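Local coordinates for serine protease pet (Escherichia coli, PDB 4OM9), which acts as an autotransporter-secreted enterotoxin of enteroaggregative strains and, as a serine protease, probably cleaves host proteins such as alpha-fodrin, at residues 469-474 with 494-499; 513-518 with 592-597; 578-583 with 598-603; 612-617 with 666-671. All coordinates share one frame; numbering follows the deposited sequence.

Contact 1 (469-474 with 494-499); sequences NNYIYH and ARLILD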
loop_
_atom_site.group_PDB
_atom_site.type_symbol
_atom_site.label_atom_id
_atom_site.label_comp_id
_atom_site.label_asym_id
_atom_site.label_seq_id
_atom_site.Cartn_x
_atom_site.Cartn_y
_atom_site.Cartn_z
ATOM N N ASN A 469 -13.580 8.640 16.529
ATOM C CA ASN A 469 -14.467 7.912 15.652
ATOM C C ASN A 469 -13.682 7.400 14.480
ATOM O O ASN A 469 -12.501 7.725 14.333
ATOM C CB ASN A 469 -15.614 8.789 15.162
ATOM C CG ASN A 469 -16.171 9.681 16.248
ATOM O OD1 ASN A 469 -16.097 10.916 16.158
ATOM N ND2 ASN A 469 -16.740 9.064 17.285
ATOM N N ASN A 470 -14.349 6.594 13.657
ATOM C CA ASN A 470 -13.743 6.029 12.469
ATOM C C ASN A 470 -13.186 7.119 11.579
ATOM O O ASN A 470 -13.900 8.049 11.188
ATOM C CB ASN A 470 -14.758 5.207 11.683
ATOM C CG ASN A 470 -14.973 3.820 12.256
ATOM O OD1 ASN A 470 -14.383 3.438 13.275
ATOM N ND2 ASN A 470 -15.839 3.063 11.608
ATOM N N TYR A 471 -11.903 6.999 11.276
ATOM C CA TYR A 471 -11.225 7.976 10.454
ATOM C C TYR A 471 -10.122 7.285 9.655
ATOM O O TYR A 471 -9.402 6.413 10.179
ATOM C CB TYR A 471 -10.649 9.122 11.303
ATOM C CG TYR A 471 -9.492 9.795 10.605
ATOM C CD1 TYR A 471 -9.699 10.693 9.557
ATOM C CD2 TYR A 471 -8.190 9.503 10.964
ATOM C CE1 TYR A 471 -8.624 11.286 8.896
ATOM C CE2 TYR A 471 -7.130 10.089 10.324
ATOM C CZ TYR A 471 -7.344 10.977 9.292
ATOM O OH TYR A 471 -6.251 11.528 8.671
ATOM N N ILE A 472 -10.003 7.643 8.379
ATOM C CA ILE A 472 -8.941 7.076 7.561
ATOM C C ILE A 472 -7.926 8.143 7.150
ATOM O O ILE A 472 -8.289 9.138 6.550
ATOM C CB ILE A 472 -9.491 6.392 6.298
ATOM C CG1 ILE A 472 -10.655 5.473 6.663
ATOM C CG2 ILE A 472 -8.379 5.613 5.604
ATOM C CD1 ILE A 472 -11.197 4.645 5.490
ATOM N N TYR A 473 -6.661 7.918 7.493
ATOM C CA TYR A 473 -5.575 8.740 6.990
ATOM C C TYR A 473 -5.144 8.127 5.671
ATOM O O TYR A 473 -4.690 6.969 5.639
ATOM C CB TYR A 473 -4.411 8.812 7.985
ATOM C CG TYR A 473 -3.206 9.580 7.477
ATOM C CD1 TYR A 473 -3.341 10.882 6.962
ATOM C CD2 TYR A 473 -1.927 9.022 7.533
ATOM C CE1 TYR A 473 -2.240 11.585 6.502
ATOM C CE2 TYR A 473 -0.821 9.713 7.074
ATOM C CZ TYR A 473 -0.978 10.999 6.564
ATOM O OH TYR A 473 0.127 11.686 6.098
ATOM N N HIS A 474 -5.343 8.882 4.586
ATOM C CA HIS A 474 -4.985 8.454 3.245
ATOM C C HIS A 474 -3.515 8.754 2.911
ATOM O O HIS A 474 -3.000 8.276 1.905
ATOM C CB HIS A 474 -5.870 9.139 2.203
ATOM C CG HIS A 474 -7.296 8.655 2.156
ATOM N ND1 HIS A 474 -7.642 7.338 1.924
ATOM C CD2 HIS A 474 -8.460 9.350 2.217
ATOM C CE1 HIS A 474 -8.964 7.233 1.891
ATOM N NE2 HIS A 474 -9.479 8.436 2.064
ATOM N N ALA A 494 -13.020 4.172 18.299
ATOM C CA ALA A 494 -12.060 5.182 17.873
ATOM C C ALA A 494 -11.006 4.603 16.926
ATOM O O ALA A 494 -9.799 4.663 17.200
ATOM C CB ALA A 494 -11.393 5.816 19.087
ATOM N N ARG A 495 -11.462 4.067 15.799
ATOM C CA ARG A 495 -10.575 3.357 14.886
ATOM C C ARG A 495 -9.798 4.304 14.005
ATOM O O ARG A 495 -10.378 5.058 13.232
ATOM C CB ARG A 495 -11.363 2.378 14.007
ATOM C CG ARG A 495 -11.790 1.111 14.727
ATOM C CD ARG A 495 -12.608 0.192 13.844
ATOM N NE ARG A 495 -13.937 -0.023 14.399
ATOM C CZ ARG A 495 -14.259 -1.025 15.207
ATOM N NH1 ARG A 495 -13.345 -1.923 15.572
ATOM N NH2 ARG A 495 -15.504 -1.123 15.655
ATOM N N LEU A 496 -8.475 4.263 14.154
ATOM C CA LEU A 496 -7.551 4.928 13.247
ATOM C C LEU A 496 -7.139 3.938 12.166
ATOM O O LEU A 496 -6.535 2.892 12.461
ATOM C CB LEU A 496 -6.324 5.449 13.988
ATOM C CG LEU A 496 -5.234 5.995 13.066
ATOM C CD1 LEU A 496 -5.789 7.116 12.197
ATOM C CD2 LEU A 496 -3.996 6.452 13.836
ATOM N N ILE A 497 -7.486 4.273 10.923
ATOM C CA ILE A 497 -7.222 3.431 9.763
ATOM C C ILE A 497 -6.175 4.064 8.845
ATOM O O ILE A 497 -6.365 5.164 8.356
ATOM C CB ILE A 497 -8.520 3.183 8.980
ATOM C CG1 ILE A 497 -9.562 2.554 9.908
ATOM C CG2 ILE A 497 -8.257 2.303 7.763
ATOM C CD1 ILE A 497 -10.992 2.983 9.618
ATOM N N LEU A 498 -5.056 3.385 8.643
ATOM C CA LEU A 498 -4.004 3.912 7.783
ATOM C C LEU A 498 -4.068 3.213 6.431
ATOM O O LEU A 498 -3.960 1.964 6.371
ATOM C CB LEU A 498 -2.628 3.728 8.419
ATOM C CG LEU A 498 -2.140 4.669 9.543
ATOM C CD1 LEU A 498 -3.147 5.791 9.934
ATOM C CD2 LEU A 498 -1.689 3.885 10.762
ATOM N N ASP A 499 -4.265 4.024 5.384
ATOM C CA ASP A 499 -4.475 3.640 3.971
ATOM C C ASP A 499 -3.255 3.844 3.102
ATOM O O ASP A 499 -3.264 3.502 1.903
ATOM C CB ASP A 499 -5.585 4.501 3.335
ATOM C CG ASP A 499 -6.732 3.694 2.859
ATOM O OD1 ASP A 499 -6.705 2.485 3.126
ATOM O OD2 ASP A 499 -7.663 4.250 2.251
HETATM O O HOH W 1 -4.175 6.119 0.354
#

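Contact 2 (513-518 with 592-597); sequences PLVMQG and SLSIAR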
loop_
_atom_site.group_PDB
_atom_site.type_symbol
_atom_site.label_atom_id
_atom_site.label_comp_id
_atom_site.label_asym_id
_atom_site.label_seq_id
_atom_site.Cartn_x
_atom_site.Cartn_y
_atom_site.Cartn_z
ATOM N N PRO A 513 -8.574 1.589 18.691
ATOM C CA PRO A 513 -8.074 0.630 17.692
ATOM C C PRO A 513 -7.247 1.236 16.543
ATOM O O PRO A 513 -7.456 2.369 16.117
ATOM C CB PRO A 513 -9.361 -0.001 17.129
ATOM C CG PRO A 513 -10.467 0.432 18.062
ATOM C CD PRO A 513 -10.033 1.752 18.612
ATOM N N LEU A 514 -6.298 0.442 16.065
ATOM C CA LEU A 514 -5.534 0.745 14.879
ATOM C C LEU A 514 -5.824 -0.305 13.803
ATOM O O LEU A 514 -5.951 -1.506 14.090
ATOM C CB LEU A 514 -4.038 0.785 15.174
ATOM C CG LEU A 514 -3.224 1.334 13.994
ATOM C CD1 LEU A 514 -3.287 2.856 13.995
ATOM C CD2 LEU A 514 -1.792 0.862 14.040
ATOM N N VAL A 515 -5.928 0.176 12.571
ATOM C CA VAL A 515 -6.140 -0.654 11.396
ATOM C C VAL A 515 -5.148 -0.267 10.321
ATOM O O VAL A 515 -5.031 0.912 9.962
ATOM C CB VAL A 515 -7.549 -0.503 10.837
ATOM C CG1 VAL A 515 -7.659 -1.216 9.505
ATOM C CG2 VAL A 515 -8.557 -1.057 11.835
ATOM N N MET A 516 -4.395 -1.252 9.857
ATOM C CA MET A 516 -3.528 -1.089 8.711
ATOM C C MET A 516 -4.105 -1.910 7.557
ATOM O O MET A 516 -4.430 -3.106 7.717
ATOM C CB MET A 516 -2.096 -1.536 9.024
ATOM C CG MET A 516 -1.416 -0.820 10.173
ATOM S SD MET A 516 0.113 -1.686 10.585
ATOM C CE MET A 516 0.715 -0.715 11.959
ATOM N N GLN A 517 -4.234 -1.266 6.402
ATOM C CA GLN A 517 -4.804 -1.901 5.220
ATOM C C GLN A 517 -4.318 -1.224 3.961
ATOM O O GLN A 517 -3.809 -0.096 4.016
ATOM C CB GLN A 517 -6.337 -1.851 5.255
ATOM C CG GLN A 517 -6.892 -0.428 5.136
ATOM C CD GLN A 517 -8.358 -0.385 4.712
ATOM O OE1 GLN A 517 -9.245 -0.878 5.419
ATOM N NE2 GLN A 517 -8.618 0.237 3.554
ATOM N N GLY A 518 -4.511 -1.896 2.825
ATOM C CA GLY A 518 -4.249 -1.286 1.536
ATOM C C GLY A 518 -5.289 -0.231 1.172
ATOM O O GLY A 518 -6.242 0.024 1.913
ATOM N N SER A 592 -7.182 -2.969 19.859
ATOM C CA SER A 592 -6.923 -4.001 18.883
ATOM C C SER A 592 -6.166 -3.493 17.669
ATOM O O SER A 592 -6.302 -2.347 17.233
ATOM C CB SER A 592 -8.229 -4.693 18.466
ATOM O OG SER A 592 -9.100 -3.822 17.780
ATOM N N LEU A 593 -5.327 -4.372 17.158
ATOM C CA LEU A 593 -4.583 -4.117 15.952
ATOM C C LEU A 593 -5.089 -5.068 14.873
ATOM O O LEU A 593 -5.110 -6.276 15.075
ATOM C CB LEU A 593 -3.093 -4.302 16.199
ATOM C CG LEU A 593 -2.184 -4.216 14.984
ATOM C CD1 LEU A 593 -2.298 -2.860 14.326
ATOM C CD2 LEU A 593 -0.770 -4.489 15.405
ATOM N N SER A 594 -5.515 -4.506 13.747
ATOM C CA SER A 594 -5.973 -5.280 12.606
ATOM C C SER A 594 -5.098 -4.990 11.392
ATOM O O SER A 594 -4.860 -3.827 11.030
ATOM C CB SER A 594 -7.433 -4.962 12.255
ATOM O OG SER A 594 -8.278 -5.107 13.375
ATOM N N ILE A 595 -4.608 -6.055 10.779
ATOM C CA ILE A 595 -3.956 -5.951 9.502
ATOM C C ILE A 595 -4.915 -6.583 8.513
ATOM O O ILE A 595 -5.266 -7.770 8.637
ATOM C CB ILE A 595 -2.594 -6.651 9.477
ATOM C CG1 ILE A 595 -1.655 -5.987 10.482
ATOM C CG2 ILE A 595 -2.001 -6.596 8.072
ATOM C CD1 ILE A 595 -0.392 -6.775 10.739
ATOM N N ALA A 596 -5.361 -5.769 7.558
ATOM C CA ALA A 596 -6.384 -6.163 6.611
ATOM C C ALA A 596 -5.784 -6.210 5.219
ATOM O O ALA A 596 -4.569 -6.154 5.069
ATOM C CB ALA A 596 -7.571 -5.207 6.663
ATOM N N ARG A 597 -6.641 -6.344 4.216
ATOM C CA ARG A 597 -6.201 -6.741 2.877
ATOM C C ARG A 597 -5.165 -5.776 2.297
ATOM O O ARG A 597 -5.270 -4.569 2.455
ATOM C CB ARG A 597 -7.405 -6.865 1.935
ATOM C CG ARG A 597 -8.219 -5.585 1.769
ATOM C CD ARG A 597 -9.115 -5.678 0.536
ATOM N NE ARG A 597 -8.388 -6.232 -0.611
ATOM C CZ ARG A 597 -8.969 -6.831 -1.650
ATOM N NH1 ARG A 597 -10.288 -6.943 -1.689
ATOM N NH2 ARG A 597 -8.235 -7.314 -2.646
HETATM O O HOH W 2 -8.355 -2.631 14.912
#

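Contact 3 (578-583 with 598-603); sequences TRKFRF and NADVEG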
loop_
_atom_site.group_PDB
_atom_site.type_symbol
_atom_site.label_atom_id
_atom_site.label_comp_id
_atom_site.label_asym_id
_atom_site.label_seq_id
_atom_site.Cartn_x
_atom_site.Cartn_y
_atom_site.Cartn_z
ATOM N N THR A 578 -1.238 -1.954 -2.556
ATOM C CA THR A 578 -0.573 -2.528 -1.399
ATOM C C THR A 578 0.267 -1.464 -0.714
ATOM O O THR A 578 0.955 -0.684 -1.382
ATOM C CB THR A 578 0.297 -3.715 -1.811
ATOM O OG1 THR A 578 -0.549 -4.686 -2.422
ATOM C CG2 THR A 578 0.998 -4.339 -0.597
ATOM N N ARG A 579 0.200 -1.424 0.612
ATOM C CA ARG A 579 0.839 -0.366 1.369
ATOM C C ARG A 579 1.878 -0.964 2.295
ATOM O O ARG A 579 1.689 -2.084 2.776
ATOM C CB ARG A 579 -0.200 0.434 2.169
ATOM C CG ARG A 579 -1.242 1.111 1.299
ATOM C CD ARG A 579 -0.571 2.114 0.356
ATOM N NE ARG A 579 -1.515 3.120 -0.121
ATOM C CZ ARG A 579 -1.398 3.745 -1.291
ATOM N NH1 ARG A 579 -0.371 3.464 -2.081
ATOM N NH2 ARG A 579 -2.298 4.646 -1.670
ATOM N N LYS A 580 2.970 -0.235 2.524
ATOM C CA LYS A 580 4.033 -0.720 3.387
ATOM C C LYS A 580 3.935 -0.100 4.785
ATOM O O LYS A 580 3.784 1.103 4.946
ATOM C CB LYS A 580 5.407 -0.434 2.783
ATOM C CG LYS A 580 5.650 -1.057 1.424
ATOM C CD LYS A 580 6.067 -2.512 1.522
ATOM C CE LYS A 580 6.517 -3.056 0.164
ATOM N NZ LYS A 580 7.656 -2.265 -0.399
ATOM N N PHE A 581 3.994 -0.945 5.789
ATOM C CA PHE A 581 4.030 -0.497 7.161
ATOM C C PHE A 581 5.291 -1.110 7.764
ATOM O O PHE A 581 5.421 -2.363 7.886
ATOM C CB PHE A 581 2.762 -0.902 7.913
ATOM C CG PHE A 581 1.480 -0.530 7.204
ATOM C CD1 PHE A 581 0.978 -1.326 6.176
ATOM C CD2 PHE A 581 0.766 0.609 7.569
ATOM C CE1 PHE A 581 -0.199 -0.983 5.514
ATOM C CE2 PHE A 581 -0.423 0.954 6.916
ATOM C CZ PHE A 581 -0.899 0.149 5.887
ATOM N N ARG A 582 6.232 -0.219 8.064
ATOM C CA ARG A 582 7.521 -0.554 8.634
ATOM C C ARG A 582 7.701 0.222 9.926
ATOM O O ARG A 582 7.415 1.434 9.983
ATOM C CB ARG A 582 8.656 -0.225 7.665
ATOM C CG ARG A 582 8.637 -1.000 6.331
ATOM C CD ARG A 582 8.833 -2.495 6.578
ATOM N NE ARG A 582 8.839 -3.319 5.363
ATOM C CZ ARG A 582 7.749 -3.836 4.791
ATOM N NH1 ARG A 582 6.542 -3.602 5.304
ATOM N NH2 ARG A 582 7.864 -4.588 3.700
ATOM N N PHE A 583 8.184 -0.468 10.958
ATOM C CA PHE A 583 8.439 0.163 12.244
ATOM C C PHE A 583 9.323 -0.710 13.117
ATOM O O PHE A 583 9.258 -1.927 13.033
ATOM C CB PHE A 583 7.121 0.446 12.962
ATOM C CG PHE A 583 6.231 -0.753 13.068
ATOM C CD1 PHE A 583 6.411 -1.684 14.082
ATOM C CD2 PHE A 583 5.216 -0.960 12.138
ATOM C CE1 PHE A 583 5.603 -2.810 14.158
ATOM C CE2 PHE A 583 4.405 -2.059 12.218
ATOM C CZ PHE A 583 4.601 -2.995 13.236
ATOM N N ASN A 598 -4.138 -6.333 1.671
ATOM C CA ASN A 598 -3.119 -5.536 0.994
ATOM C C ASN A 598 -2.311 -4.600 1.904
ATOM O O ASN A 598 -1.797 -3.588 1.448
ATOM C CB ASN A 598 -3.767 -4.723 -0.127
ATOM C CG ASN A 598 -4.331 -5.597 -1.211
ATOM O OD1 ASN A 598 -5.467 -6.076 -1.117
ATOM N ND2 ASN A 598 -3.535 -5.829 -2.246
ATOM N N ALA A 599 -2.206 -4.941 3.183
ATOM C CA ALA A 599 -1.173 -4.362 4.024
ATOM C C ALA A 599 0.041 -5.294 4.061
ATOM O O ALA A 599 -0.091 -6.510 4.190
ATOM C CB ALA A 599 -1.688 -4.102 5.439
ATOM N N ASP A 600 1.214 -4.699 3.913
ATOM C CA ASP A 600 2.487 -5.383 3.997
ATOM C C ASP A 600 3.176 -4.812 5.232
ATOM O O ASP A 600 3.739 -3.713 5.176
ATOM C CB ASP A 600 3.293 -5.146 2.716
ATOM C CG ASP A 600 4.598 -5.921 2.665
ATOM O OD1 ASP A 600 5.316 -6.031 3.684
ATOM O OD2 ASP A 600 4.925 -6.412 1.563
ATOM N N VAL A 601 3.098 -5.554 6.342
ATOM C CA VAL A 601 3.523 -5.062 7.648
ATOM C C VAL A 601 4.775 -5.749 8.152
ATOM O O VAL A 601 4.840 -6.971 8.182
ATOM C CB VAL A 601 2.429 -5.244 8.727
ATOM C CG1 VAL A 601 2.871 -4.553 10.013
ATOM C CG2 VAL A 601 1.112 -4.693 8.268
ATOM N N GLU A 602 5.747 -4.955 8.584
ATOM C CA GLU A 602 6.979 -5.492 9.107
ATOM C C GLU A 602 7.516 -4.676 10.291
ATOM O O GLU A 602 7.800 -3.468 10.197
ATOM C CB GLU A 602 8.021 -5.557 8.008
ATOM C CG GLU A 602 9.440 -5.820 8.438
ATOM C CD GLU A 602 10.294 -6.413 7.318
ATOM O OE1 GLU A 602 10.001 -6.143 6.127
ATOM O OE2 GLU A 602 11.239 -7.175 7.638
ATOM N N GLY A 603 7.645 -5.366 11.411
ATOM C CA GLY A 603 8.310 -4.851 12.582
ATOM C C GLY A 603 7.876 -5.650 13.808
ATOM O O GLY A 603 7.045 -6.555 13.694
#

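Contact 4 (612-617 with 666-671); sequences INIGDK and DKAIVT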
loop_
_atom_site.group_PDB
_atom_site.type_symbol
_atom_site.label_atom_id
_atom_site.label_comp_id
_atom_site.label_asym_id
_atom_site.label_seq_id
_atom_site.Cartn_x
_atom_site.Cartn_y
_atom_site.Cartn_z
ATOM N N ILE A 612 -5.073 -8.867 18.320
ATOM C CA ILE A 612 -4.368 -8.720 17.052
ATOM C C ILE A 612 -4.970 -9.619 15.976
ATOM O O ILE A 612 -4.877 -10.858 16.047
ATOM C CB ILE A 612 -2.881 -9.060 17.195
ATOM C CG1 ILE A 612 -2.268 -8.290 18.365
ATOM C CG2 ILE A 612 -2.143 -8.803 15.876
ATOM C CD1 ILE A 612 -0.753 -8.453 18.481
ATOM N N ASN A 613 -5.612 -9.005 14.990
ATOM C CA ASN A 613 -6.141 -9.777 13.873
ATOM C C ASN A 613 -5.290 -9.555 12.633
ATOM O O ASN A 613 -5.375 -8.517 11.973
ATOM C CB ASN A 613 -7.603 -9.419 13.610
ATOM C CG ASN A 613 -8.495 -9.677 14.821
ATOM O OD1 ASN A 613 -8.345 -10.687 15.520
ATOM N ND2 ASN A 613 -9.427 -8.759 15.080
ATOM N N ILE A 614 -4.421 -10.519 12.361
ATOM C CA ILE A 614 -3.628 -10.525 11.137
ATOM C C ILE A 614 -4.385 -11.206 10.020
ATOM O O ILE A 614 -4.775 -12.373 10.151
ATOM C CB ILE A 614 -2.311 -11.236 11.349
ATOM C CG1 ILE A 614 -1.670 -10.718 12.642
ATOM C CG2 ILE A 614 -1.426 -11.046 10.149
ATOM C CD1 ILE A 614 -0.167 -10.880 12.711
ATOM N N GLY A 615 -4.592 -10.483 8.925
ATOM C CA GLY A 615 -5.422 -10.957 7.834
ATOM C C GLY A 615 -6.896 -10.829 8.172
ATOM O O GLY A 615 -7.685 -11.723 7.886
ATOM N N ASP A 616 -7.253 -9.724 8.810
ATOM C CA ASP A 616 -8.640 -9.395 9.137
ATOM C C ASP A 616 -9.455 -9.165 7.868
ATOM O O ASP A 616 -8.963 -8.564 6.909
ATOM C CB ASP A 616 -8.697 -8.136 10.031
ATOM C CG ASP A 616 -10.092 -7.870 10.587
ATOM O OD1 ASP A 616 -11.077 -8.397 10.041
ATOM O OD2 ASP A 616 -10.213 -7.144 11.589
ATOM N N LYS A 617 -10.713 -9.594 7.901
ATOM C CA LYS A 617 -11.567 -9.596 6.719
ATOM C C LYS A 617 -12.235 -8.262 6.477
ATOM O O LYS A 617 -12.767 -8.015 5.393
ATOM C CB LYS A 617 -12.646 -10.663 6.851
ATOM C CG LYS A 617 -13.878 -10.179 7.596
ATOM C CD LYS A 617 -14.438 -11.236 8.537
ATOM C CE LYS A 617 -14.596 -12.583 7.850
ATOM N NZ LYS A 617 -14.800 -13.667 8.856
ATOM N N ASP A 666 -7.511 -15.976 6.546
ATOM C CA ASP A 666 -7.325 -16.424 5.176
ATOM C C ASP A 666 -6.446 -15.479 4.344
ATOM O O ASP A 666 -6.571 -14.257 4.430
ATOM C CB ASP A 666 -8.693 -16.603 4.516
ATOM C CG ASP A 666 -8.608 -17.351 3.205
ATOM O OD1 ASP A 666 -7.573 -18.006 2.963
ATOM O OD2 ASP A 666 -9.573 -17.279 2.417
ATOM N N LYS A 667 -5.528 -16.074 3.583
ATOM C CA LYS A 667 -4.641 -15.376 2.648
ATOM C C LYS A 667 -3.519 -14.556 3.317
ATOM O O LYS A 667 -2.647 -14.034 2.626
ATOM C CB LYS A 667 -5.461 -14.478 1.706
ATOM C CG LYS A 667 -6.403 -15.264 0.784
ATOM C CD LYS A 667 -7.073 -14.363 -0.259
ATOM C CE LYS A 667 -7.858 -15.183 -1.291
ATOM N NZ LYS A 667 -8.845 -16.099 -0.645
ATOM N N ALA A 668 -3.517 -14.469 4.646
ATOM C CA ALA A 668 -2.410 -13.821 5.348
ATOM C C ALA A 668 -1.132 -14.659 5.257
ATOM O O ALA A 668 -1.171 -15.883 5.322
ATOM C CB ALA A 668 -2.770 -13.560 6.816
ATOM N N ILE A 669 0.000 -13.988 5.095
ATOM C CA ILE A 669 1.295 -14.650 5.120
ATOM C C ILE A 669 2.170 -14.024 6.195
ATOM O O ILE A 669 2.688 -12.905 6.033
ATOM C CB ILE A 669 2.008 -14.575 3.770
ATOM C CG1 ILE A 669 1.123 -15.188 2.682
ATOM C CG2 ILE A 669 3.355 -15.277 3.854
ATOM C CD1 ILE A 669 1.739 -15.190 1.305
ATOM N N VAL A 670 2.318 -14.770 7.286
ATOM C CA VAL A 670 3.088 -14.380 8.448
ATOM C C VAL A 670 4.445 -15.064 8.537
ATOM O O VAL A 670 4.537 -16.292 8.405
ATOM C CB VAL A 670 2.322 -14.700 9.727
ATOM C CG1 VAL A 670 3.140 -14.301 10.941
ATOM C CG2 VAL A 670 0.964 -14.008 9.717
ATOM N N THR A 671 5.481 -14.271 8.789
ATOM C CA THR A 671 6.833 -14.772 8.999
ATOM C C THR A 671 7.436 -14.319 10.333
ATOM O O THR A 671 7.966 -13.217 10.456
ATOM C CB THR A 671 7.762 -14.327 7.880
ATOM O OG1 THR A 671 7.230 -14.766 6.624
ATOM C CG2 THR A 671 9.162 -14.895 8.088
#

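Contact 1 (469-474 with 494-499)
D499 and H474 meet at the close of two paired strands, and with I497 they illustrate how a parallel ladder can end in a polar cluster. The imidazole presents its edge to the carboxylate, H474 ND1 lying 3.1 Å from D499 OD2 in a weak bond bent to 121° at the hydrogen; ring and carboxylate planes are 33° apart. H474 CG stands beside the backbone N (chi1 -72°), which helps bring ND1 there. D499 is also held through its backbone, its N donating to Y473 O at 3.0 Å, while a water donates to H474 O and, weakly, to D499 O. Two residues back, I497 donates from N to Y471 O and accepts at O from Y473 N (2.9 Å). Its side chain slants over that of I472, where I497 CD1 touches I472 CG1 at 3.9 Å, and I472 CG2 goes on to meet D499 OD2 at 3.7 Å. On the other face L496 CD1 reaches the edge of the Y471 ring, 3.6 Å from Y471 CD2. These are neighbouring coils of the right-handed parallel beta-helix. D499 OD2 also binds H519 ND1, D499 OD1 binds Q517 NE2, and H474 NE2 binds D622 OD2. Carboxylates beside both nitrogens could favour the imidazolium form of H474, though the D499 bond is weak and its oxygen is shared with H519.

Contact 2 (513-518 with 592-597)
The backbones of P513–G518 and S592–R597 run parallel, with strand axes 4.9 Å apart and inclined by 11°, and exchange bonds from L514 N to S592 O (3.0 Å) as far as A596 N to M516 O (2.8 Å). Past A596 the ladder shifts by a residue, for G518 N is taken by R597 O at 2.8 Å. Two side-chain layers flank this ladder. On one face L514 and L593 lie alongside one another, both with CG anti to the backbone N (chi1 -170° and 174°), and L514 CD2 rests 3.8 Å from L593 CD1. M516, extended beyond CG, brings CE loosely against the same L593 methyl. The opposite face is more polar: V515 CG2 lies against S594 CB, and one water donates to L514 O at 2.8 Å while also bonding S594 OG and S592 OG. L514 O thus accepts from this water as well as from S594 N. Near the end Q517 CB packs on A596 CB at 3.8 Å, and Q517 NE2 donates to the carbonyl O of the next residue, G518; its other amide partners are D499 OD1 and, through OE1, Y620 N. Within the beta-helix, strand 496-498 continues the pairing beyond 514-516 and strand 611-614 beyond 592-595, while L586, V601 and F581, from strands of the other walls, close over the leucine and methionine layer.

Contact 3 (578-583 with 598-603)
F581 and F583 pack on A599 and V601 along the inward side of two neighbouring rungs of the right-handed parallel beta-helix. F581 CE1 approaches A599 CB to 3.5 Å, and its CD1 side leans on the CG2 branch of V601. The CG1 branch of V601 serves the second ring, touching F583 CE2 at 3.7 Å. With CG between the backbone N and the carbonyl carbon (chi1 52°), the F583 ring folds back over the partner chain: E602 O lies above its centre, and G603 CA makes an off-centre CH-pi contact on the ring. M516 and F651 add to this apolar layer. Between the layers the backbones bond in parallel fashion, F581 N to D600 O and E602 N to F581 O.

The outward face carries a charged network centred on R582, whose chain bends at chi2 and runs obliquely across the side chains of D600 and E602. R582 NH2 forms a salt bridge with D600 OD1 at 2.9 Å, meeting the oxygen from above the carboxylate plane. R582 NH1 binds D600 O at 2.8 Å and F581 O at 3.1 Å, both in the guanidinium plane but well off the carbonyl lone pairs, so three imperfectly aligned bonds together limit the group's rotation. F581 N and R582 NH1 reach D600 O from opposite faces of its carbonyl. E602 OE1 sits over a guanidinium face, an ion pair of charges alone. At the far margin N598 ND2 donates to T578 OG1 at 3.2 Å, almost straight at 175° and in the amide plane.

Contact 4 (612-617 with 666-671)
The peptide group joining I614 to G615 offers a face to A668, whose methyl stands to one side of the plane and is displaced toward the edge between I614 O and G615 CA. A668 CB is 3.9 Å from G615 CA and 4.1 Å from I614 O, so a flat backbone unit, with no side chain on the glycine, serves as the packing surface.

Deeper in, the contact becomes purely apolar. I614 CG2 meets V670 CG2 at 3.8 Å, the two side chains crossing at about a right angle. With CG1 beside the backbone N (chi1 -47°), I614 has its CG2 branch anti to that N, and this is the methyl that touches V670; the same methyl comes to 4.4 Å from A668 CB. V670 for its part offers the methyl beside its own backbone N, CG1 being the branch turned opposite (chi1 179°).

This is packing across a corner of the right-handed parallel beta-helix rather than between paired strands. Strand 611-614 belongs to one wall, where it pairs with 592-595 and 661-664; strand 668-672 belongs to another, where it pairs with 649-652 and 690-693. At G615 the backbone turns with a positive phi of 77° as the chain leaves the first of these walls. F651 of strand 649-652 touches both I614 and V670, S649 of the same strand meets A668, and I664 also packs on V670.

Overall arrangement
The four contacts sample successive coils of one beta-helix. Contacts 1 and 2, centres 9 Å apart, are consecutive in one wall, joined by L496 O to V515 N at 2.8 Å; L593 O to N613 N, also 2.8 Å, extends that wall to the 612-617 half of contact 4. Contact 3 lies on a different wall and faces contact 2 through the interior, I595 CD1 being 3.6 Å from V601 CG2. D499 O and R579 NE, 2.7 Å apart, tie contacts 1 and 3. Contacts 3 and 4 do not touch, their nearest atoms being about 7 Å apart. All four belong to the beta-helical stalk; the IgA1-protease-like sequence lies toward the N-terminus.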